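Local coordinates for protein HIT family hydrolase (Legionella pneumophila subsp. pneumophila, PDB 6D6J) that binds zinc and is probably a histidine-triad hydrolase, perhaps acting on nucleotide substrates like many of its relatives, at residues 11-16 / 105-110. Residues are numbered along the deposited sequence; the frame is centred on the assembly and turned at random.
With ZN (zinc ion), chain G.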
loop_
_atom_site.group_PDB
_atom_site.type_symbol
_atom_site.label_atom_id
_atom_site.label_comp_id
_atom_site.label_asym_id
_atom_site.label_seq_id
_atom_site.Cartn_x
_atom_site.Cartn_y
_atom_site.Cartn_z
ATOM N N CYS B 11 -10.308 -1.605 20.590
ATOM C CA CYS B 11 -9.496 -1.788 19.387
ATOM C C CYS B 11 -8.167 -2.453 19.751
ATOM O O CYS B 11 -7.413 -1.934 20.576
ATOM C CB CYS B 11 -9.248 -0.432 18.735
ATOM S SG CYS B 11 -8.049 -0.515 17.376
ATOM N N LEU B 12 -7.866 -3.588 19.109
ATOM C CA LEU B 12 -6.643 -4.328 19.420
ATOM C C LEU B 12 -5.397 -3.486 19.171
ATOM O O LEU B 12 -4.435 -3.532 19.953
ATOM C CB LEU B 12 -6.589 -5.583 18.551
ATOM C CG LEU B 12 -5.379 -6.492 18.740
ATOM C CD1 LEU B 12 -5.450 -7.114 20.109
ATOM C CD2 LEU B 12 -5.351 -7.586 17.685
ATOM N N PHE B 13 -5.381 -2.718 18.079
ATOM C CA PHE B 13 -4.176 -1.969 17.756
ATOM C C PHE B 13 -4.006 -0.747 18.640
ATOM O O PHE B 13 -2.863 -0.381 18.944
ATOM C CB PHE B 13 -4.146 -1.616 16.270
ATOM C CG PHE B 13 -3.883 -2.808 15.363
ATOM C CD1 PHE B 13 -3.632 -4.075 15.881
ATOM C CD2 PHE B 13 -3.913 -2.657 13.992
ATOM C CE1 PHE B 13 -3.387 -5.162 15.037
ATOM C CE2 PHE B 13 -3.679 -3.750 13.141
ATOM C CZ PHE B 13 -3.418 -5.000 13.664
ATOM N N CYS B 14 -5.108 -0.126 19.090
ATOM C CA CYS B 14 -4.974 0.906 20.110
ATOM C C CYS B 14 -4.402 0.317 21.389
ATOM O O CYS B 14 -3.544 0.929 22.036
ATOM C CB CYS B 14 -6.324 1.575 20.374
ATOM S SG CYS B 14 -6.817 2.798 19.108
ATOM N N LYS B 15 -4.850 -0.882 21.765
ATOM C CA LYS B 15 -4.300 -1.516 22.960
ATOM C C LYS B 15 -2.807 -1.774 22.824
ATOM O O LYS B 15 -2.046 -1.549 23.781
ATOM C CB LYS B 15 -5.054 -2.800 23.280
ATOM C CG LYS B 15 -6.472 -2.555 23.787
ATOM C CD LYS B 15 -7.184 -3.876 24.038
ATOM C CE LYS B 15 -8.653 -3.688 24.390
ATOM N NZ LYS B 15 -9.377 -4.993 24.440
ATOM N N ILE B 16 -2.365 -2.242 21.651
ATOM C CA ILE B 16 -0.937 -2.428 21.418
ATOM C C ILE B 16 -0.212 -1.093 21.507
ATOM O O ILE B 16 0.841 -0.984 22.145
ATOM C CB ILE B 16 -0.702 -3.128 20.067
ATOM C CG1 ILE B 16 -1.178 -4.590 20.159
ATOM C CG2 ILE B 16 0.775 -3.056 19.660
ATOM C CD1 ILE B 16 -1.148 -5.368 18.840
ATOM N N HIS B 105 -8.429 -0.705 12.476
ATOM C CA HIS B 105 -7.480 0.378 12.734
ATOM C C HIS B 105 -6.469 0.245 11.606
ATOM O O HIS B 105 -5.908 -0.839 11.421
ATOM C CB HIS B 105 -6.828 0.153 14.102
ATOM C CG HIS B 105 -5.851 1.215 14.524
ATOM N ND1 HIS B 105 -5.905 1.812 15.771
ATOM C CD2 HIS B 105 -4.752 1.723 13.911
ATOM C CE1 HIS B 105 -4.892 2.655 15.894
ATOM N NE2 HIS B 105 -4.168 2.607 14.788
ATOM N N ILE B 106 -6.266 1.309 10.819
ATOM C CA ILE B 106 -5.481 1.154 9.599
ATOM C C ILE B 106 -4.090 0.610 9.908
ATOM O O ILE B 106 -3.466 0.927 10.933
ATOM C CB ILE B 106 -5.442 2.424 8.728
ATOM C CG1 ILE B 106 -4.843 3.609 9.475
ATOM C CG2 ILE B 106 -6.817 2.772 8.225
ATOM C CD1 ILE B 106 -4.635 4.816 8.574
ATOM N N HIS B 107 -3.603 -0.225 8.995
ATOM C CA HIS B 107 -2.297 -0.849 9.146
ATOM C C HIS B 107 -1.751 -1.166 7.769
ATOM O O HIS B 107 -2.456 -1.699 6.912
ATOM C CB HIS B 107 -2.353 -2.116 10.014
ATOM C CG HIS B 107 -3.446 -3.076 9.643
ATOM N ND1 HIS B 107 -4.772 -2.839 9.940
ATOM C CD2 HIS B 107 -3.401 -4.305 9.078
ATOM C CE1 HIS B 107 -5.502 -3.867 9.543
ATOM N NE2 HIS B 107 -4.697 -4.768 9.007
ATOM N N LEU B 108 -0.491 -0.840 7.565
ATOM C CA LEU B 108 0.220 -1.220 6.352
ATOM C C LEU B 108 0.998 -2.503 6.630
ATOM O O LEU B 108 1.799 -2.559 7.576
ATOM C CB LEU B 108 1.178 -0.100 5.948
ATOM C CG LEU B 108 1.995 -0.308 4.671
ATOM C CD1 LEU B 108 1.068 -0.606 3.502
ATOM C CD2 LEU B 108 2.781 0.965 4.384
ATOM N N HIS B 109 0.770 -3.532 5.808
ATOM C CA HIS B 109 1.531 -4.770 5.915
ATOM C C HIS B 109 2.824 -4.649 5.128
ATOM O O HIS B 109 2.820 -4.189 3.980
ATOM C CB HIS B 109 0.769 -5.934 5.285
ATOM C CG HIS B 109 -0.519 -6.269 5.947
ATOM N ND1 HIS B 109 -0.616 -7.210 6.952
ATOM C CD2 HIS B 109 -1.776 -5.827 5.710
ATOM C CE1 HIS B 109 -1.877 -7.299 7.335
ATOM N NE2 HIS B 109 -2.602 -6.489 6.580
ATOM N N LEU B 110 3.922 -5.097 5.734
ATOM C CA LEU B 110 5.224 -5.181 5.080
ATOM C C LEU B 110 5.641 -6.645 5.122
ATOM O O LEU B 110 5.867 -7.196 6.208
ATOM C CB LEU B 110 6.229 -4.290 5.810
ATOM C CG LEU B 110 7.724 -4.511 5.556
ATOM C CD1 LEU B 110 8.096 -4.459 4.091
ATOM C CD2 LEU B 110 8.518 -3.488 6.352
HETATM ZN ZN ZN G . -7.419 1.684 17.200
#
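The zinc site of this HIT protein ties the CxxC pair Cys11 and Cys14 to His105, the first histidine of the predicted triad motif, and shows how one metal can pin a short helix to the segment leading into strand 108-112. Cys11 SG and Cys14 SG each bind zinc at 2.3 Å. His105 ND1 binds it at 2.1 Å, and His53, outside both segments, supplies the fourth ligand. Cys11 SG also caps the helix, accepting from Cys14 N at 3.4 Å, so one ligand braces the next. The extended chi1 of His105 (-178°) carries CG away from the backbone N and brings ND1 to the metal, while NE2, across the ring, is bonded to Pro50 O. Phe13 CB rests over one face of this imidazole, 3.7 Å from His105 CG. Further out, the Phe13 ring turns its CE2 edge onto the face of His107, the histidine predicted to carry the AMP intermediate, in a T-shaped pair with planes at 88°. A nearly straight 2.7 Å bond from His107 ND1 to His105 O, in the carbonyl plane, fixes the rotation of that ring. Phe13 also meets Phe35 of strand 32-36 edge-to-face, which joins helix 12-17 to the antiparallel sheet, where strand 108-112 runs between 44-50 and 89-95.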